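Local coordinates for lipoprotein (Colwellia psychrerythraea, PDB 3O0Y) that is a putative lipoprotein of unknown function, whose family is grouped with metallopeptidase-like proteins, so that a related activity is possible but not established, at residues K44-S49 against E69-E74; K77-E82 against G125-W130; S85-I90 against G111-F116. One frame throughout, in Å; residues are numbered along the deposited sequence.

Overall arrangement
All three contacts lie in the N-terminal part of a mostly helical chain, and each involves helix 73-92 or the loop leading into it. Interaction 1 holds the loop leading into this helix against the start of helix 47-53. Interaction 2 packs the early part of helix 73-92 on the short strand 126-128. Interaction 3 pairs its later turns with helix 100-117 and is nested inside the loop closed by interaction 2. The centres of interactions 1 and 2 are about 8 Å apart, those of 2 and 3 about 11 Å, and those of 1 and 3 about 18 Å. Arg46 and Ser49 reach segment 125-130, as does Tyr115. That segment thus ties the three contacts together.

Interaction 1. Residues K44-S49 against E69-E74; sequences KQRALS and EFYSPE
Glu69 OE2 is gripped by two donors. Leu48 N gives it a bent hydrogen bond of 3.0 Å (133° at the hydrogen), arriving from above the carboxylate plane. Water 3 donates to the same Glu69 OE2 at 2.7 Å and also bonds Ser49 OG, whose hydroxyl is paired with Thr129. The site is the N-terminal end of helix 47-53, with Arg46 in the N-cap position. The helix end would probably favour a negative charge on this buried carboxylate. The other oxygen is taken as well: Tyr71 OH donates to Glu69 OE1 at 2.6 Å. With OE2 held by Leu48 N and water 3, both carboxylate oxygens are held. Leu48 lies against the aliphatic part of the same side chain, with Leu48 CD1 3.9 Å from Glu69 CG.

The Arg46 chain bends at its second torsion (chi2 -72°), which turns the guanidinium back along the backbone. There Arg46 NH1 donates to Gln45 O at 2.9 Å. Tyr71 comes over one guanidinium face near its rim, with Tyr71 CE1 3.4 Å from Arg46 NH2. The two planes are 45° apart, so this is not a flat stack. Arg46 NH2 forms a salt bridge with Glu76 and a hydrogen bond with Ile127 O. Both partners help to hold the group in place.

Two further waters bridge the segments. Water 2 sits at the guanidinium edge, accepts from Arg46 NH1 and donates to Phe70 O at 2.6 Å. Water 1 donates to Gln45 O and accepts from Phe70 N at 3.1 Å.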
loop_
_atom_site.group_PDB
_atom_site.type_symbol
_atom_site.label_atom_id
_atom_site.label_comp_id
_atom_site.label_asym_id
_atom_site.label_seq_id
_atom_site.Cartn_x
_atom_site.Cartn_y
_atom_site.Cartn_z
ATOM N N LYS A 44 -9.667 -11.760 13.352
ATOM C CA LYS A 44 -10.712 -12.783 13.191
ATOM C C LYS A 44 -11.662 -12.462 12.050
ATOM O O LYS A 44 -12.181 -13.358 11.404
ATOM C CB LYS A 44 -11.592 -12.893 14.447
ATOM C CG LYS A 44 -11.019 -13.474 15.689
ATOM C CD LYS A 44 -12.073 -13.117 16.872
ATOM C CE LYS A 44 -11.465 -13.092 18.321
ATOM N NZ LYS A 44 -12.028 -12.034 19.293
ATOM N N GLN A 45 -11.949 -11.189 11.859
ATOM C CA GLN A 45 -12.846 -10.720 10.814
ATOM C C GLN A 45 -12.148 -10.384 9.496
ATOM O O GLN A 45 -12.774 -9.983 8.510
ATOM C CB GLN A 45 -13.622 -9.535 11.341
ATOM C CG GLN A 45 -14.458 -9.959 12.524
ATOM C CD GLN A 45 -15.244 -8.863 13.123
ATOM O OE1 GLN A 45 -14.924 -8.407 14.240
ATOM N NE2 GLN A 45 -16.283 -8.443 12.447
ATOM N N ARG A 46 -10.810 -10.478 9.517
ATOM C CA ARG A 46 -9.982 -10.227 8.347
ATOM C C ARG A 46 -8.962 -11.339 8.256
ATOM O O ARG A 46 -7.725 -11.118 8.275
ATOM C CB ARG A 46 -9.295 -8.848 8.418
ATOM C CG ARG A 46 -10.249 -7.709 8.327
ATOM C CD ARG A 46 -10.816 -7.546 6.941
ATOM N NE ARG A 46 -11.662 -6.377 6.773
ATOM C CZ ARG A 46 -12.989 -6.380 6.936
ATOM N NH1 ARG A 46 -13.631 -7.454 7.389
ATOM N NH2 ARG A 46 -13.691 -5.282 6.684
ATOM N N ALA A 47 -9.486 -12.573 8.140
ATOM C CA ALA A 47 -8.621 -13.774 8.260
ATOM C C ALA A 47 -7.586 -13.878 7.126
ATOM O O ALA A 47 -6.498 -14.419 7.324
ATOM C CB ALA A 47 -9.466 -15.055 8.341
ATOM N N LEU A 48 -7.865 -13.293 5.951
ATOM C CA LEU A 48 -6.858 -13.256 4.868
ATOM C C LEU A 48 -5.708 -12.316 5.167
ATOM O O LEU A 48 -4.558 -12.635 4.886
ATOM C CB LEU A 48 -7.517 -12.882 3.541
ATOM C CG LEU A 48 -8.183 -14.218 3.193
ATOM C CD1 LEU A 48 -9.653 -14.311 3.190
ATOM C CD2 LEU A 48 -7.378 -15.159 2.371
ATOM N N SER A 49 -5.965 -11.185 5.815
ATOM C CA SER A 49 -4.869 -10.369 6.372
ATOM C C SER A 49 -4.031 -11.121 7.415
ATOM O O SER A 49 -2.806 -11.016 7.445
ATOM C CB SER A 49 -5.428 -9.026 6.938
ATOM O OG SER A 49 -5.811 -8.219 5.833
ATOM N N GLU A 69 -13.485 -14.043 4.878
ATOM C CA GLU A 69 -13.968 -12.733 5.295
ATOM C C GLU A 69 -15.370 -12.508 4.692
ATOM O O GLU A 69 -15.607 -12.911 3.577
ATOM C CB GLU A 69 -13.038 -11.681 4.767
ATOM C CG GLU A 69 -11.635 -11.778 5.346
ATOM C CD GLU A 69 -10.592 -10.824 4.725
ATOM O OE1 GLU A 69 -10.877 -10.093 3.727
ATOM O OE2 GLU A 69 -9.418 -10.848 5.225
ATOM N N PHE A 70 -16.243 -11.856 5.453
ATOM C CA PHE A 70 -17.574 -11.510 5.017
ATOM C C PHE A 70 -17.848 -10.051 5.260
ATOM O O PHE A 70 -17.365 -9.419 6.239
ATOM C CB PHE A 70 -18.614 -12.382 5.715
ATOM C CG PHE A 70 -18.337 -13.866 5.564
ATOM C CD1 PHE A 70 -18.378 -14.469 4.322
ATOM C CD2 PHE A 70 -17.959 -14.613 6.659
ATOM C CE1 PHE A 70 -18.079 -15.843 4.182
ATOM C CE2 PHE A 70 -17.676 -15.965 6.525
ATOM C CZ PHE A 70 -17.764 -16.569 5.307
ATOM N N TYR A 71 -18.669 -9.507 4.398
ATOM C CA TYR A 71 -18.777 -8.062 4.236
ATOM C C TYR A 71 -20.214 -7.568 4.269
ATOM O O TYR A 71 -20.491 -6.508 3.746
ATOM C CB TYR A 71 -18.114 -7.624 2.904
ATOM C CG TYR A 71 -16.624 -7.739 3.006
ATOM C CD1 TYR A 71 -15.909 -6.760 3.615
ATOM C CD2 TYR A 71 -15.969 -8.902 2.625
ATOM C CE1 TYR A 71 -14.510 -6.860 3.758
ATOM C CE2 TYR A 71 -14.646 -9.046 2.803
ATOM C CZ TYR A 71 -13.899 -8.016 3.372
ATOM O OH TYR A 71 -12.553 -8.167 3.552
ATOM N N SER A 72 -21.136 -8.274 4.941
ATOM C CA SER A 72 -22.546 -7.818 4.961
ATOM C C SER A 72 -22.646 -6.468 5.706
ATOM O O SER A 72 -21.791 -6.150 6.499
ATOM C CB SER A 72 -23.425 -8.835 5.685
ATOM O OG SER A 72 -23.368 -8.740 7.098
ATOM N N PRO A 73 -23.751 -5.733 5.530
ATOM C CA PRO A 73 -23.982 -4.553 6.388
ATOM C C PRO A 73 -23.833 -4.816 7.881
ATOM O O PRO A 73 -23.213 -4.023 8.577
ATOM C CB PRO A 73 -25.444 -4.162 6.032
ATOM C CG PRO A 73 -25.512 -4.510 4.622
ATOM C CD PRO A 73 -24.788 -5.840 4.500
ATOM N N GLU A 74 -24.312 -5.952 8.381
ATOM C CA GLU A 74 -24.229 -6.215 9.780
ATOM C C GLU A 74 -22.792 -6.567 10.171
ATOM O O GLU A 74 -22.353 -6.130 11.218
ATOM C CB GLU A 74 -25.173 -7.326 10.198
ATOM C CG GLU A 74 -25.231 -7.529 11.727
ATOM C CD GLU A 74 -25.862 -6.351 12.519
ATOM O OE1 GLU A 74 -26.624 -5.495 11.965
ATOM O OE2 GLU A 74 -25.608 -6.302 13.752
HETATM O O HOH W 1 -15.308 -11.121 8.295
HETATM O O HOH W 2 -16.561 -7.313 7.631
HETATM O O HOH W 3 -8.005 -8.657 4.707
#

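Interaction 2. Residues K77-E82 against G125-W130; sequences KQLRAE and GYIDTW
Arg80 leaves helix 73-92 with CG anti to its own carbonyl carbon (chi1 -58°) and then runs straight on from CG to NE (chi2 179°). This carries the guanidinium back along the helix, toward its N-terminal end, to the beginning of segment 125-130. Ile127 also has its longer branch, CG1, anti to the carbonyl carbon, and that branch meets the arginine. Ile127 CG1 is 3.7 Å from Arg80 NE. Ile127 CD1 lies over one face of the guanidinium, toward its rim, and is 4.0 Å from Arg80 CZ. Apolar carbon therefore packs on the flat face, while Gly125 O lies at the edge, near the plane. Arg80 NH2 is 3.1 Å from this Gly125 O. This nitrogen forms a salt bridge with Glu76 and a hydrogen bond with Ile124 O. Gly125 O itself accepts from Lys184.

The contact sets strand 126-128 across a helix. The axes of the short segments approach to 9.5 Å at 57°. As in an extended strand, side chains alternate: Ile127 points toward the helix and Tyr126 away from it. Leu79 adds a looser apolar touch, with Leu79 CD2 4.3 Å from Ile127 CB. An alanine in place of Arg80 is likely to leave Glu76 and Ile124 O without this partner and to uncover the CG1 branch of Ile127.

At the end of the strand Asp128 accepts from the turn that follows. Trp130 N donates to Asp128 OD2 at 2.9 Å, which makes an Asx turn. The phenol of Tyr126 holds the other oxygen, with Tyr126 OH donating to Asp128 OD1 at 2.9 Å.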
loop_
_atom_site.group_PDB
_atom_site.type_symbol
_atom_site.label_atom_id
_atom_site.label_comp_id
_atom_site.label_asym_id
_atom_site.label_seq_id
_atom_site.Cartn_x
_atom_site.Cartn_y
_atom_site.Cartn_z
ATOM N N LYS A 77 -20.982 -3.170 10.264
ATOM C CA LYS A 77 -21.446 -2.404 11.425
ATOM C C LYS A 77 -20.827 -2.908 12.743
ATOM O O LYS A 77 -20.332 -2.123 13.548
ATOM C CB LYS A 77 -22.979 -2.486 11.518
ATOM C CG LYS A 77 -23.554 -1.762 12.780
ATOM C CD LYS A 77 -25.127 -1.844 12.800
ATOM C CE LYS A 77 -25.669 -0.740 13.788
ATOM N NZ LYS A 77 -27.078 -1.045 14.179
ATOM N N GLN A 78 -20.814 -4.235 12.961
ATOM C CA GLN A 78 -20.363 -4.790 14.216
ATOM C C GLN A 78 -18.847 -4.645 14.357
ATOM O O GLN A 78 -18.363 -4.409 15.467
ATOM C CB GLN A 78 -20.725 -6.267 14.383
ATOM C CG GLN A 78 -22.253 -6.460 14.540
ATOM C CD GLN A 78 -22.658 -7.965 14.598
ATOM O OE1 GLN A 78 -21.798 -8.848 14.748
ATOM N NE2 GLN A 78 -23.977 -8.242 14.518
ATOM N N LEU A 79 -18.118 -4.818 13.242
ATOM C CA LEU A 79 -16.678 -4.721 13.278
ATOM C C LEU A 79 -16.306 -3.280 13.710
ATOM O O LEU A 79 -15.501 -3.065 14.612
ATOM C CB LEU A 79 -16.058 -5.031 11.890
ATOM C CG LEU A 79 -14.579 -4.719 11.689
ATOM C CD1 LEU A 79 -13.776 -5.460 12.662
ATOM C CD2 LEU A 79 -14.095 -5.012 10.240
ATOM N N ARG A 80 -16.876 -2.300 13.044
ATOM C CA ARG A 80 -16.560 -0.900 13.267
ATOM C C ARG A 80 -16.986 -0.482 14.688
ATOM O O ARG A 80 -16.281 0.260 15.384
ATOM C CB ARG A 80 -17.203 -0.012 12.214
ATOM C CG ARG A 80 -16.802 -0.347 10.787
ATOM C CD ARG A 80 -17.470 0.537 9.782
ATOM N NE ARG A 80 -17.348 0.055 8.461
ATOM C CZ ARG A 80 -17.611 0.756 7.346
ATOM N NH1 ARG A 80 -18.038 2.024 7.382
ATOM N NH2 ARG A 80 -17.595 0.091 6.193
ATOM N N ALA A 81 -18.180 -0.887 15.089
ATOM C CA ALA A 81 -18.658 -0.517 16.425
ATOM C C ALA A 81 -17.759 -1.018 17.529
ATOM O O ALA A 81 -17.470 -0.266 18.446
ATOM C CB ALA A 81 -20.084 -1.014 16.650
ATOM N N GLU A 82 -17.264 -2.245 17.393
ATOM C CA GLU A 82 -16.323 -2.791 18.344
ATOM C C GLU A 82 -15.010 -2.040 18.407
ATOM O O GLU A 82 -14.527 -1.670 19.491
ATOM C CB GLU A 82 -16.016 -4.244 18.060
ATOM C CG GLU A 82 -15.004 -4.815 19.126
ATOM C CD GLU A 82 -14.797 -6.308 19.076
ATOM O OE1 GLU A 82 -15.332 -6.998 18.147
ATOM O OE2 GLU A 82 -14.121 -6.781 20.011
ATOM N N GLY A 125 -18.885 1.721 2.274
ATOM C CA GLY A 125 -17.584 1.136 2.006
ATOM C C GLY A 125 -17.247 -0.093 2.819
ATOM O O GLY A 125 -18.134 -0.832 3.260
ATOM N N TYR A 126 -15.959 -0.285 3.088
ATOM C CA TYR A 126 -15.520 -1.448 3.838
ATOM C C TYR A 126 -14.222 -1.051 4.511
ATOM O O TYR A 126 -13.565 -0.146 4.032
ATOM C CB TYR A 126 -15.306 -2.683 2.932
ATOM C CG TYR A 126 -14.061 -2.611 2.053
ATOM C CD1 TYR A 126 -12.871 -3.191 2.449
ATOM C CD2 TYR A 126 -14.037 -1.824 0.904
ATOM C CE1 TYR A 126 -11.731 -3.094 1.667
ATOM C CE2 TYR A 126 -12.872 -1.744 0.097
ATOM C CZ TYR A 126 -11.716 -2.336 0.523
ATOM O OH TYR A 126 -10.516 -2.183 -0.193
ATOM N N ILE A 127 -13.886 -1.715 5.625
ATOM C CA ILE A 127 -12.607 -1.483 6.337
ATOM C C ILE A 127 -11.501 -2.337 5.758
ATOM O O ILE A 127 -11.621 -3.568 5.687
ATOM C CB ILE A 127 -12.698 -1.769 7.834
ATOM C CG1 ILE A 127 -13.808 -0.913 8.500
ATOM C CG2 ILE A 127 -11.342 -1.547 8.513
ATOM C CD1 ILE A 127 -13.690 0.608 8.188
ATOM N N ASP A 128 -10.493 -1.672 5.223
ATOM C CA ASP A 128 -9.327 -2.304 4.650
ATOM C C ASP A 128 -8.199 -2.338 5.738
ATOM O O ASP A 128 -7.909 -1.309 6.392
ATOM C CB ASP A 128 -8.931 -1.503 3.365
ATOM C CG ASP A 128 -7.881 -2.196 2.550
ATOM O OD1 ASP A 128 -8.277 -2.843 1.547
ATOM O OD2 ASP A 128 -6.683 -2.142 2.945
ATOM N N THR A 129 -7.531 -3.489 5.914
ATOM C CA THR A 129 -6.498 -3.576 6.920
ATOM C C THR A 129 -5.285 -2.750 6.600
ATOM O O THR A 129 -4.473 -2.526 7.513
ATOM C CB THR A 129 -6.036 -5.010 7.215
ATOM O OG1 THR A 129 -5.552 -5.606 6.005
ATOM C CG2 THR A 129 -7.283 -5.884 7.802
ATOM N N TRP A 130 -5.163 -2.253 5.365
ATOM C CA TRP A 130 -4.124 -1.264 5.013
ATOM C C TRP A 130 -4.657 0.162 5.016
ATOM O O TRP A 130 -4.116 1.018 5.708
ATOM C CB TRP A 130 -3.474 -1.648 3.662
ATOM C CG TRP A 130 -2.833 -0.534 2.938
ATOM C CD1 TRP A 130 -1.670 0.117 3.336
ATOM C CD2 TRP A 130 -3.232 0.064 1.709
ATOM N NE1 TRP A 130 -1.361 1.102 2.437
ATOM C CE2 TRP A 130 -2.320 1.107 1.438
ATOM C CE3 TRP A 130 -4.299 -0.154 0.812
ATOM C CZ2 TRP A 130 -2.427 1.906 0.304
ATOM C CZ3 TRP A 130 -4.410 0.661 -0.307
ATOM C CH2 TRP A 130 -3.451 1.625 -0.572
#

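Interaction 3. Residues S85-I90 against G111-F116; sequences SISNTI and GLTRYF
Ser87 and Thr113 form the tight part of this contact, and Arg114 marks its looser edge. Ser87 CB is only 3.0 Å from Thr113 OG1, and the CA atoms of Ser87 and Thr113 are 5.2 Å apart. Thr113 OG1 stands between the backbone N and the carbonyl carbon (chi1 50°), which places it over the CA and CB of Ser87. The two hydroxyls do not bond each other, although Ser87 OG and Thr113 OG1 are 3.4 Å apart. Each turns to the backbone of helix 100-117 instead. Ser87 OG is hydrogen-bonded to Ala110 O, so it links the two helices directly. Thr113 OG1 is hydrogen-bonded to Met109 O, one turn back in its own helix.

Helices 73-92 and 100-117 make an antiparallel helical hairpin here. Their segment axes run at 158° and come within 8.0 Å, a close approach consistent with the small side chains of Ser87 and Thr113. Isoleucines flank this pair. Ile86 crosses Thr113 at about a right angle, its CG2 lying 4.0 Å from Thr113 CG2. Ile90 reaches tip to tip toward the threonine, with Ile90 CD1 4.2 Å from Thr113 OG1. Helix 27-44 lies against this flank, where Gln37 touches Ile86, Leu31 touches Ile90 and Ala38 touches Thr113.

At the partly exposed edge the packing is thinner. Arg114 offers little more than its CB, 3.6 Å from Ser87 OG. Its chain bends at chi2 and leads away from helix 73-92, and its guanidinium forms a salt bridge with Asp290.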
loop_
_atom_site.group_PDB
_atom_site.type_symbol
_atom_site.label_atom_id
_atom_site.label_comp_id
_atom_site.label_asym_id
_atom_site.label_seq_id
_atom_site.Cartn_x
_atom_site.Cartn_y
_atom_site.Cartn_z
ATOM N N SER A 85 -15.583 1.410 19.982
ATOM C CA SER A 85 -15.741 1.240 21.438
ATOM C C SER A 85 -14.388 1.060 22.104
ATOM O O SER A 85 -14.090 1.709 23.077
ATOM C CB SER A 85 -16.592 0.025 21.742
ATOM O OG SER A 85 -17.912 0.432 21.372
ATOM N N ILE A 86 -13.556 0.240 21.488
ATOM C CA ILE A 86 -12.207 0.034 22.009
ATOM C C ILE A 86 -11.403 1.344 22.007
ATOM O O ILE A 86 -10.762 1.675 22.997
ATOM C CB ILE A 86 -11.452 -1.071 21.275
ATOM C CG1 ILE A 86 -12.021 -2.452 21.585
ATOM C CG2 ILE A 86 -9.981 -1.070 21.626
ATOM C CD1 ILE A 86 -11.520 -3.515 20.625
ATOM N N SER A 87 -11.452 2.087 20.899
ATOM C CA SER A 87 -10.763 3.338 20.757
ATOM C C SER A 87 -11.183 4.301 21.848
ATOM O O SER A 87 -10.354 4.919 22.471
ATOM C CB SER A 87 -11.097 3.951 19.370
ATOM O OG SER A 87 -10.435 5.156 19.174
ATOM N N ASN A 88 -12.504 4.433 22.081
ATOM C CA ASN A 88 -12.991 5.367 23.049
ATOM C C ASN A 88 -12.595 4.936 24.498
ATOM O O ASN A 88 -12.289 5.771 25.324
ATOM C CB ASN A 88 -14.524 5.514 22.873
ATOM C CG ASN A 88 -14.851 6.421 21.751
ATOM O OD1 ASN A 88 -14.050 7.308 21.423
ATOM N ND2 ASN A 88 -16.037 6.211 21.111
ATOM N N THR A 89 -12.568 3.661 24.782
ATOM C CA THR A 89 -12.226 3.169 26.134
ATOM C C THR A 89 -10.733 3.444 26.354
ATOM O O THR A 89 -10.343 4.001 27.410
ATOM C CB THR A 89 -12.520 1.694 26.264
ATOM O OG1 THR A 89 -13.936 1.507 26.073
ATOM C CG2 THR A 89 -12.071 1.183 27.640
ATOM N N ILE A 90 -9.926 3.123 25.330
ATOM C CA ILE A 90 -8.455 3.395 25.402
ATOM C C ILE A 90 -8.241 4.881 25.686
ATOM O O ILE A 90 -7.486 5.256 26.567
ATOM C CB ILE A 90 -7.724 3.055 24.080
ATOM C CG1 ILE A 90 -7.708 1.547 23.881
ATOM C CG2 ILE A 90 -6.262 3.580 24.079
ATOM C CD1 ILE A 90 -7.201 1.028 22.529
ATOM N N GLY A 111 -5.692 5.887 18.188
ATOM C CA GLY A 111 -5.747 6.371 16.769
ATOM C C GLY A 111 -5.955 5.239 15.789
ATOM O O GLY A 111 -6.698 5.380 14.856
ATOM N N LEU A 112 -5.231 4.131 15.973
ATOM C CA LEU A 112 -5.323 3.024 15.057
ATOM C C LEU A 112 -6.662 2.342 15.112
ATOM O O LEU A 112 -7.244 1.987 14.097
ATOM C CB LEU A 112 -4.217 1.990 15.260
ATOM C CG LEU A 112 -2.877 2.164 14.710
ATOM C CD1 LEU A 112 -1.947 1.045 15.194
ATOM C CD2 LEU A 112 -3.029 2.189 13.173
ATOM N N THR A 113 -7.238 2.182 16.329
ATOM C CA THR A 113 -8.534 1.555 16.435
ATOM C C THR A 113 -9.603 2.464 15.793
ATOM O O THR A 113 -10.578 2.010 15.155
ATOM C CB THR A 113 -8.859 1.145 17.859
ATOM O OG1 THR A 113 -8.646 2.241 18.779
ATOM C CG2 THR A 113 -8.017 -0.085 18.284
ATOM N N ARG A 114 -9.441 3.783 15.935
ATOM C CA ARG A 114 -10.340 4.725 15.219
ATOM C C ARG A 114 -10.126 4.676 13.681
ATOM O O ARG A 114 -11.074 4.739 12.925
ATOM C CB ARG A 114 -10.143 6.155 15.703
ATOM C CG ARG A 114 -10.712 7.282 14.846
ATOM C CD ARG A 114 -12.228 7.264 14.604
ATOM N NE ARG A 114 -12.588 8.372 13.714
ATOM C CZ ARG A 114 -12.377 8.386 12.400
ATOM N NH1 ARG A 114 -11.851 7.299 11.777
ATOM N NH2 ARG A 114 -12.667 9.483 11.731
ATOM N N TYR A 115 -8.895 4.485 13.254
ATOM C CA TYR A 115 -8.594 4.378 11.836
ATOM C C TYR A 115 -9.311 3.156 11.267
ATOM O O TYR A 115 -9.975 3.256 10.244
ATOM C CB TYR A 115 -7.100 4.190 11.660
ATOM C CG TYR A 115 -6.612 3.934 10.269
ATOM C CD1 TYR A 115 -6.547 4.949 9.343
ATOM C CD2 TYR A 115 -6.116 2.678 9.890
ATOM C CE1 TYR A 115 -5.982 4.761 8.106
ATOM C CE2 TYR A 115 -5.529 2.491 8.645
ATOM C CZ TYR A 115 -5.486 3.528 7.754
ATOM O OH TYR A 115 -4.901 3.375 6.550
ATOM N N PHE A 116 -9.293 2.035 11.957
ATOM C CA PHE A 116 -10.015 0.836 11.484
ATOM C C PHE A 116 -11.519 0.840 11.747
ATOM O O PHE A 116 -12.190 0.113 11.095
ATOM C CB PHE A 116 -9.428 -0.387 12.055
ATOM C CG PHE A 116 -8.026 -0.673 11.576
ATOM C CD1 PHE A 116 -7.774 -0.834 10.190
ATOM C CD2 PHE A 116 -6.969 -0.726 12.461
ATOM C CE1 PHE A 116 -6.446 -1.013 9.730
ATOM C CE2 PHE A 116 -5.694 -0.952 12.052
ATOM C CZ PHE A 116 -5.418 -1.094 10.668
#